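Local atomic coordinates of putative esterase (Sulfolobus solfataricus P2, PDB entry 2RAU), a protein that is probably a lipase or esterase of the alpha/beta-hydrolase superfamily and binds calcium ions. Residues A[13-18]-A[85-90]; A[157-162]-A[173-178]; A[192-197]-A[201-206]. One frame throughout, in Å; residues are numbered along the deposited sequence. Where two conformers were deposited one is given.

Contact 1: A[13-18]-A[85-90]; sequences APILGN and IVLYLA
Leu-87 of helix 85-91 touches both Ile-15 and Asn-18, the first and last residues of a beta turn. The two segments bury 116 Å² together, more than half of it on Leu-87, and no hydrogen bond joins them. The CB of Leu-87 leaves the helix toward the turn. CG sits beside the backbone N of Leu-87 (chi1 -56°), and there the side chain forks, each branch with its own partner. CD2 meets the tip of Ile-15, with Leu-87 CD2 3.8 Å from Ile-15 CD1. This is a plain apolar contact, and the two side chains cross at a slant. CD1 goes to the amide of Asn-18. Leu-87 CD1 lies 3.8 Å from Asn-18 ND2 and 4.1 Å from Asn-18 CG. These two side chains meet nearly at right angles.

The turn from Ile-15 to Asn-18 is of type II, with Gly-17 at positive phi. It is closed by Asn-18 N bonding to Ile-15 O at 2.9 Å. Strand 13-15 pairs antiparallel with strand 21-29 at one end of the large mixed sheet. The helix belongs to the alpha/beta-hydrolase fold and packs on the same sheet. Val-43 of strand 37-45 and Leu-21 of strand 21-29 touch both Ile-15 and Leu-87.

The amide nitrogen that Leu-87 touches is held by two carbonyls. Asn-18 ND2 donates to Leu-16 O at 3.0 Å, with an N-H...O angle of 151°. The donor sits 25° from the carbonyl plane of Leu-16. Asn-18 ND2 also bonds to Pro-79 O. The two bonds restrict rotation of this buried amide. Pro-79 and Tyr-81, from the loop before the helix, touch Leu-87 as well.

Contact 2: A[157-162]-A[173-178]; sequences AALNYS and LILLDG
Leu-175 and Leu-173 rise from strand 170-176 as two bumps against helix 153-169. The methyl of Ala-158 faces the strand and meets a branch of each leucine. Ala-158 CB is 4.3 Å from Leu-175 CD2. Leu-159 points aside at its base, but its CD1 end comes in to Leu-175. Leu-159 CD1 lies 3.8 Å from Leu-175 CD1, and the two leucines cross at about a right angle. Leu-173 was modelled in two conformers. In the one given, Leu-173 CD2 is 4.0 Å from Ala-158 CB, and its tip also lies against Ser-162, one helical turn further on. These tip contacts hold for that conformer alone.

Over 157-162 and 173-176 the axes come within 9.5 Å, at 154° between their directions. Helix and strand are the second and third elements of the beta-alpha-beta unit of strand 146-151, helix 153-169 and strand 170-176. Asp-177 follows the strand and bonds to His-329; with Ser-152 they probably form the catalytic triad of an alpha/beta-hydrolase, consistent with their geometry.

The hydroxyl of Ser-162 is turned back on its own helix. With chi1 at -65°, Ser-162 OG points away from its own carbonyl and donates to Ala-158 O at 2.8 Å. Ser-162 N donates to the same oxygen from the opposite face of the carbonyl plane.

Contact 3: A[192-197]-A[201-206]; sequences PEVNSI and EAKGIY
In Val-194, CG1 lies on the backbone N side (chi1 -59°) and comes up against Ile-205. Ile-205 has its CG1 turned away from its own carbonyl (chi1 -60°). With chi2 extended (170°), this carries CD1 toward Glu-193. Val-194 CG1 lies 3.9 Å from Ile-205 CB, and the two side chains slide past each other in opposite directions. Glu-193 lies across the end of Ile-205 at about a right angle. Its CB and OE1 are near CD1, with Glu-193 OE1 3.6 Å from Ile-205 CD1, and its carboxylate is near CG2.

Segment 192-197 leads into the short helix 197-203, with Ile-197 as its first residue. Segment 201-206 holds the last turn and the exit. Ser-196 is the N-cap, with OG bonded to Glu-199 N, and Gly-204 leaves the helix with positive phi. Within the helix, Glu-201 N makes a weak bond to Ile-197 O.

Lys-203 stretches back, fully extended, past Val-194. Its NZ donates to Glu-193 O at 3.3 Å, nearly in line with the carbonyl bond. The same ammonium forms a salt bridge with Glu-199. Tyr-206 OH donates to Glu-201 OE1 at 2.8 Å, from above the carboxylate plane. Ile-205 O is buried here without a partner in the model.

Contacts 1 and 2 are buried and both reach the large mixed sheet. They touch each other through Ile-85 and Leu-176, although their centres are 22 Å apart. Each rests mainly on leucine methyls, with no hydrogen bond between its segments; the polar groups beside them are bonded to carbonyls. Contact 1 ties an edge turn to a helix, whereas contact 2 lies within one beta-alpha-beta unit. Contact 3 is a surface contact, about 27 Å from contact 2 and 39 Å from contact 1 between centres. It follows strand 170-176 in the chain. There charged side chains join the apolar ones, and hydrogen bonds do cross between the segments.

Contact 1: A[13-18]-A[85-90]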
loop_
_atom_site.group_PDB
_atom_site.type_symbol
_atom_site.label_atom_id
_atom_site.label_comp_id
_atom_site.label_asym_id
_atom_site.label_seq_id
_atom_site.Cartn_x
_atom_site.Cartn_y
_atom_site.Cartn_z
ATOM N N ALA A 13 -11.087 -9.612 16.387
ATOM C CA ALA A 13 -10.854 -10.853 15.707
ATOM C C ALA A 13 -9.361 -11.220 15.658
ATOM O O ALA A 13 -8.564 -10.504 15.041
ATOM C CB ALA A 13 -11.408 -10.761 14.308
ATOM N N PRO A 14 -8.971 -12.360 16.261
ATOM C CA PRO A 14 -7.579 -12.831 16.101
ATOM C C PRO A 14 -7.122 -13.006 14.644
ATOM O O PRO A 14 -7.889 -13.363 13.758
ATOM C CB PRO A 14 -7.557 -14.165 16.882
ATOM C CG PRO A 14 -8.588 -13.991 17.908
ATOM C CD PRO A 14 -9.711 -13.226 17.193
ATOM N N ILE A 15 -5.873 -12.660 14.385
ATOM C CA ILE A 15 -5.321 -12.670 13.022
ATOM C C ILE A 15 -4.750 -14.068 12.755
ATOM O O ILE A 15 -4.064 -14.624 13.598
ATOM C CB ILE A 15 -4.280 -11.546 12.869
ATOM C CG1 ILE A 15 -4.986 -10.187 13.055
ATOM C CG2 ILE A 15 -3.519 -11.705 11.561
ATOM C CD1 ILE A 15 -4.106 -8.933 13.035
ATOM N N LEU A 16 -5.093 -14.651 11.625
ATOM C CA LEU A 16 -4.611 -15.993 11.304
ATOM C C LEU A 16 -3.103 -16.053 11.400
ATOM O O LEU A 16 -2.402 -15.160 10.914
ATOM C CB LEU A 16 -5.082 -16.456 9.935
ATOM C CG LEU A 16 -4.444 -15.969 8.626
ATOM C CD1 LEU A 16 -4.860 -16.884 7.436
ATOM C CD2 LEU A 16 -4.728 -14.463 8.344
ATOM N N GLY A 17 -2.621 -17.091 12.091
ATOM C CA GLY A 17 -1.196 -17.322 12.298
ATOM C C GLY A 17 -0.529 -16.408 13.293
ATOM O O GLY A 17 0.670 -16.516 13.520
ATOM N N ASN A 18 -1.304 -15.495 13.884
ATOM C CA ASN A 18 -0.770 -14.477 14.777
ATOM C C ASN A 18 -1.794 -14.247 15.845
ATOM O O ASN A 18 -2.373 -13.170 15.947
ATOM C CB ASN A 18 -0.514 -13.192 13.997
ATOM C CG ASN A 18 0.551 -13.352 12.938
ATOM O OD1 ASN A 18 1.714 -13.159 13.238
ATOM N ND2 ASN A 18 0.164 -13.765 11.701
ATOM N N ILE A 85 5.050 -5.126 8.091
ATOM C CA ILE A 85 5.244 -3.914 8.911
ATOM C C ILE A 85 4.079 -3.728 9.891
ATOM O O ILE A 85 4.300 -3.345 11.042
ATOM C CB ILE A 85 5.541 -2.645 8.039
ATOM C CG1 ILE A 85 6.041 -1.468 8.885
ATOM C CG2 ILE A 85 4.369 -2.203 7.180
ATOM C CD1 ILE A 85 7.139 -1.767 9.807
ATOM N N VAL A 86 2.845 -3.982 9.445
ATOM C CA VAL A 86 1.664 -3.793 10.282
ATOM C C VAL A 86 1.711 -4.704 11.496
ATOM O O VAL A 86 1.615 -4.247 12.639
ATOM C CB VAL A 86 0.330 -3.967 9.471
ATOM C CG1 VAL A 86 -0.890 -4.090 10.422
ATOM C CG2 VAL A 86 0.137 -2.840 8.470
ATOM N N LEU A 87 1.889 -5.993 11.252
ATOM C CA LEU A 87 1.937 -7.002 12.317
ATOM C C LEU A 87 3.156 -6.849 13.251
ATOM O O LEU A 87 3.058 -6.995 14.456
ATOM C CB LEU A 87 1.850 -8.388 11.713
ATOM C CG LEU A 87 0.627 -8.719 10.807
ATOM C CD1 LEU A 87 0.660 -10.186 10.405
ATOM C CD2 LEU A 87 -0.750 -8.425 11.431
ATOM N N TYR A 88 4.294 -6.529 12.670
ATOM C CA TYR A 88 5.533 -6.292 13.401
ATOM C C TYR A 88 5.409 -5.124 14.365
ATOM O O TYR A 88 5.788 -5.227 15.537
ATOM C CB TYR A 88 6.673 -5.999 12.397
ATOM C CG TYR A 88 8.022 -5.875 13.078
ATOM C CD1 TYR A 88 8.792 -7.013 13.343
ATOM C CD2 TYR A 88 8.526 -4.639 13.488
ATOM C CE1 TYR A 88 10.024 -6.909 13.960
ATOM C CE2 TYR A 88 9.769 -4.554 14.089
ATOM C CZ TYR A 88 10.494 -5.680 14.323
ATOM O OH TYR A 88 11.723 -5.610 14.909
ATOM N N LEU A 89 4.903 -4.003 13.871
ATOM C CA LEU A 89 4.708 -2.854 14.763
ATOM C C LEU A 89 3.651 -3.143 15.827
ATOM O O LEU A 89 3.822 -2.735 16.959
ATOM C CB LEU A 89 4.438 -1.564 13.988
ATOM C CG LEU A 89 5.544 -1.030 13.102
ATOM C CD1 LEU A 89 4.992 0.211 12.404
ATOM C CD2 LEU A 89 6.821 -0.755 13.927
ATOM N N ALA A 90 2.575 -3.848 15.473
ATOM C CA ALA A 90 1.564 -4.215 16.475
ATOM C C ALA A 90 2.158 -5.150 17.544
ATOM O O ALA A 90 1.887 -4.986 18.736
ATOM C CB ALA A 90 0.333 -4.822 15.811
#

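Contact 2: A[157-162]-A[173-178]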
loop_
_atom_site.group_PDB
_atom_site.type_symbol
_atom_site.label_atom_id
_atom_site.label_comp_id
_atom_site.label_asym_id
_atom_site.label_seq_id
_atom_site.Cartn_x
_atom_site.Cartn_y
_atom_site.Cartn_z
ATOM N N ALA A 157 0.723 9.777 -1.316
ATOM C CA ALA A 157 -0.496 10.130 -0.586
ATOM C C ALA A 157 -0.149 10.703 0.803
ATOM O O ALA A 157 -0.732 11.711 1.213
ATOM C CB ALA A 157 -1.421 8.928 -0.476
ATOM N N ALA A 158 0.798 10.081 1.505
ATOM C CA ALA A 158 1.210 10.530 2.848
ATOM C C ALA A 158 1.786 11.944 2.802
ATOM O O ALA A 158 1.478 12.808 3.665
ATOM C CB ALA A 158 2.209 9.584 3.436
ATOM N N LEU A 159 2.621 12.198 1.799
ATOM C CA LEU A 159 3.215 13.505 1.626
ATOM C C LEU A 159 2.192 14.562 1.233
ATOM O O LEU A 159 2.242 15.694 1.736
ATOM C CB LEU A 159 4.338 13.451 0.589
ATOM C CG LEU A 159 5.739 13.377 1.196
ATOM C CD1 LEU A 159 6.724 12.701 0.249
ATOM C CD2 LEU A 159 6.177 14.796 1.601
ATOM N N ASN A 160 1.311 14.210 0.291
ATOM C CA ASN A 160 0.224 15.113 -0.134
ATOM C C ASN A 160 -0.738 15.463 1.037
ATOM O O ASN A 160 -1.129 16.628 1.235
ATOM C CB ASN A 160 -0.535 14.482 -1.315
ATOM C CG ASN A 160 0.277 14.480 -2.584
ATOM O OD1 ASN A 160 1.375 15.026 -2.612
ATOM N ND2 ASN A 160 -0.227 13.821 -3.633
ATOM N N TYR A 161 -1.126 14.445 1.798
ATOM C CA TYR A 161 -1.957 14.629 2.986
ATOM C C TYR A 161 -1.257 15.546 3.995
ATOM O O TYR A 161 -1.867 16.501 4.511
ATOM C CB TYR A 161 -2.311 13.273 3.652
ATOM C CG TYR A 161 -3.256 13.448 4.781
ATOM C CD1 TYR A 161 -4.626 13.420 4.573
ATOM C CD2 TYR A 161 -2.790 13.677 6.086
ATOM C CE1 TYR A 161 -5.499 13.628 5.614
ATOM C CE2 TYR A 161 -3.688 13.874 7.145
ATOM C CZ TYR A 161 -5.029 13.854 6.894
ATOM O OH TYR A 161 -5.934 14.059 7.927
ATOM N N SER A 162 0.027 15.273 4.242
ATOM C CA SER A 162 0.812 16.044 5.179
ATOM C C SER A 162 0.977 17.483 4.739
ATOM O O SER A 162 0.961 18.360 5.557
ATOM C CB SER A 162 2.195 15.412 5.393
ATOM O OG SER A 162 2.078 14.154 6.004
ATOM N N LEU A 173 6.670 11.031 9.633
ATOM C CA LEU A 173 6.433 10.401 8.325
ATOM C C LEU A 173 7.389 9.234 8.089
ATOM O O LEU A 173 8.575 9.326 8.359
ATOM C CB LEU A 173 6.550 11.415 7.191
ATOM C CG LEU A 173 5.361 12.346 6.968
ATOM C CD1 LEU A 173 5.812 13.620 6.224
ATOM C CD2 LEU A 173 4.219 11.647 6.246
ATOM N N ILE A 174 6.829 8.115 7.638
ATOM C CA ILE A 174 7.602 6.925 7.296
ATOM C C ILE A 174 7.291 6.557 5.842
ATOM O O ILE A 174 6.196 6.081 5.532
ATOM C CB ILE A 174 7.238 5.733 8.191
ATOM C CG1 ILE A 174 7.464 6.074 9.681
ATOM C CG2 ILE A 174 7.997 4.426 7.735
ATOM C CD1 ILE A 174 6.634 5.200 10.636
ATOM N N LEU A 175 8.252 6.766 4.942
ATOM C CA LEU A 175 8.057 6.474 3.514
ATOM C C LEU A 175 8.782 5.173 3.146
ATOM O O LEU A 175 10.001 5.083 3.228
ATOM C CB LEU A 175 8.549 7.652 2.656
ATOM C CG LEU A 175 7.940 9.026 3.013
ATOM C CD1 LEU A 175 8.706 10.174 2.264
ATOM C CD2 LEU A 175 6.376 9.003 2.768
ATOM N N LEU A 176 7.993 4.156 2.817
ATOM C CA LEU A 176 8.470 2.809 2.497
ATOM C C LEU A 176 8.480 2.664 0.964
ATOM O O LEU A 176 7.494 2.257 0.321
ATOM C CB LEU A 176 7.573 1.754 3.173
ATOM C CG LEU A 176 7.485 1.849 4.718
ATOM C CD1 LEU A 176 6.299 1.088 5.261
ATOM C CD2 LEU A 176 8.778 1.403 5.383
ATOM N N ASP A 177 9.588 3.070 0.384
ATOM C CA ASP A 177 9.756 3.105 -1.074
ATOM C C ASP A 177 8.569 3.834 -1.729
ATOM O O ASP A 177 7.886 3.315 -2.606
ATOM C CB ASP A 177 9.997 1.679 -1.639
ATOM C CG ASP A 177 11.066 1.628 -2.736
ATOM O OD1 ASP A 177 11.932 2.523 -2.806
ATOM O OD2 ASP A 177 11.033 0.640 -3.528
ATOM N N GLY A 178 8.343 5.077 -1.319
ATOM C CA GLY A 178 7.244 5.815 -1.901
ATOM C C GLY A 178 7.329 7.305 -1.660
ATOM O O GLY A 178 7.613 7.752 -0.572
#

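Contact 3: A[192-197]-A[201-206]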
loop_
_atom_site.group_PDB
_atom_site.type_symbol
_atom_site.label_atom_id
_atom_site.label_comp_id
_atom_site.label_asym_id
_atom_site.label_seq_id
_atom_site.Cartn_x
_atom_site.Cartn_y
_atom_site.Cartn_z
ATOM N N PRO A 192 0.149 3.746 -20.232
ATOM C CA PRO A 192 -1.118 4.485 -20.129
ATOM C C PRO A 192 -2.021 4.412 -21.348
ATOM O O PRO A 192 -1.596 4.759 -22.433
ATOM C CB PRO A 192 -0.663 5.921 -19.918
ATOM C CG PRO A 192 0.675 5.802 -19.341
ATOM C CD PRO A 192 1.302 4.615 -19.957
ATOM N N GLU A 193 -3.259 3.963 -21.164
ATOM C CA GLU A 193 -4.239 3.928 -22.250
ATOM C C GLU A 193 -4.856 5.316 -22.513
ATOM O O GLU A 193 -5.361 5.571 -23.612
ATOM C CB GLU A 193 -5.359 2.938 -21.925
ATOM C CG GLU A 193 -4.930 1.481 -21.706
ATOM C CD GLU A 193 -6.134 0.591 -21.280
ATOM O OE1 GLU A 193 -6.952 0.259 -22.191
ATOM O OE2 GLU A 193 -6.258 0.231 -20.050
ATOM N N VAL A 194 -4.849 6.188 -21.497
ATOM C CA VAL A 194 -5.357 7.551 -21.609
ATOM C C VAL A 194 -4.306 8.483 -21.030
ATOM O O VAL A 194 -3.510 8.078 -20.199
ATOM C CB VAL A 194 -6.730 7.750 -20.888
ATOM C CG1 VAL A 194 -7.798 6.786 -21.481
ATOM C CG2 VAL A 194 -6.575 7.546 -19.411
ATOM N N ASN A 195 -4.302 9.723 -21.499
ATOM C CA ASN A 195 -3.292 10.718 -21.121
ATOM C C ASN A 195 -3.899 11.987 -20.599
ATOM O O ASN A 195 -3.172 12.887 -20.233
ATOM C CB ASN A 195 -2.389 11.045 -22.332
ATOM C CG ASN A 195 -1.680 9.794 -22.883
ATOM O OD1 ASN A 195 -0.829 9.199 -22.205
ATOM N ND2 ASN A 195 -2.057 9.373 -24.101
ATOM N N SER A 196 -5.230 12.062 -20.568
ATOM C CA SER A 196 -5.935 13.221 -20.013
ATOM C C SER A 196 -7.310 12.808 -19.510
ATOM O O SER A 196 -7.769 11.704 -19.799
ATOM C CB SER A 196 -6.093 14.304 -21.081
ATOM O OG SER A 196 -6.998 13.894 -22.096
ATOM N N ILE A 197 -7.956 13.686 -18.751
ATOM C CA ILE A 197 -9.310 13.439 -18.274
ATOM C C ILE A 197 -10.319 13.344 -19.439
ATOM O O ILE A 197 -11.214 12.503 -19.407
ATOM C CB ILE A 197 -9.809 14.533 -17.304
ATOM C CG1 ILE A 197 -8.840 14.790 -16.127
ATOM C CG2 ILE A 197 -11.214 14.197 -16.809
ATOM C CD1 ILE A 197 -8.403 13.606 -15.386
ATOM N N GLU A 201 -12.909 9.939 -20.629
ATOM C CA GLU A 201 -14.323 9.931 -20.894
ATOM C C GLU A 201 -14.561 9.633 -22.364
ATOM O O GLU A 201 -15.521 8.959 -22.696
ATOM C CB GLU A 201 -14.927 11.300 -20.528
ATOM C CG GLU A 201 -14.566 11.843 -19.115
ATOM C CD GLU A 201 -15.423 11.226 -17.978
ATOM O OE1 GLU A 201 -16.398 10.462 -18.244
ATOM O OE2 GLU A 201 -15.114 11.521 -16.802
ATOM N N ALA A 202 -13.707 10.141 -23.255
ATOM C CA ALA A 202 -13.915 9.939 -24.685
ATOM C C ALA A 202 -13.780 8.468 -25.015
ATOM O O ALA A 202 -14.602 7.900 -25.728
ATOM C CB ALA A 202 -12.930 10.746 -25.478
ATOM N N LYS A 203 -12.725 7.848 -24.511
ATOM C CA LYS A 203 -12.492 6.430 -24.750
ATOM C C LYS A 203 -13.226 5.477 -23.807
ATOM O O LYS A 203 -13.275 4.280 -24.073
ATOM C CB LYS A 203 -10.999 6.154 -24.671
ATOM C CG LYS A 203 -10.169 6.818 -25.780
ATOM C CD LYS A 203 -8.697 6.472 -25.610
ATOM C CE LYS A 203 -7.827 7.077 -26.705
ATOM N NZ LYS A 203 -6.397 6.702 -26.494
ATOM N N GLY A 204 -13.754 5.975 -22.694
ATOM C CA GLY A 204 -14.441 5.129 -21.734
ATOM C C GLY A 204 -13.510 4.162 -21.025
ATOM O O GLY A 204 -13.850 3.011 -20.878
ATOM N N ILE A 205 -12.330 4.641 -20.617
ATOM C CA ILE A 205 -11.320 3.836 -19.931
ATOM C C ILE A 205 -11.020 4.614 -18.681
ATOM O O ILE A 205 -10.430 5.685 -18.773
ATOM C CB ILE A 205 -9.997 3.687 -20.759
ATOM C CG1 ILE A 205 -10.279 3.012 -22.115
ATOM C CG2 ILE A 205 -8.939 2.884 -19.981
ATOM C CD1 ILE A 205 -9.102 3.056 -23.061
ATOM N N TYR A 206 -11.468 4.102 -17.535
ATOM C CA TYR A 206 -11.428 4.833 -16.286
ATOM C C TYR A 206 -10.450 4.302 -15.299
ATOM O O TYR A 206 -10.101 5.032 -14.364
ATOM C CB TYR A 206 -12.830 4.906 -15.645
ATOM C CG TYR A 206 -13.838 5.637 -16.478
ATOM C CD1 TYR A 206 -13.915 7.040 -16.435
ATOM C CD2 TYR A 206 -14.717 4.958 -17.316
ATOM C CE1 TYR A 206 -14.815 7.722 -17.182
ATOM C CE2 TYR A 206 -15.604 5.657 -18.105
ATOM C CZ TYR A 206 -15.645 7.019 -18.025
ATOM O OH TYR A 206 -16.555 7.693 -18.759
#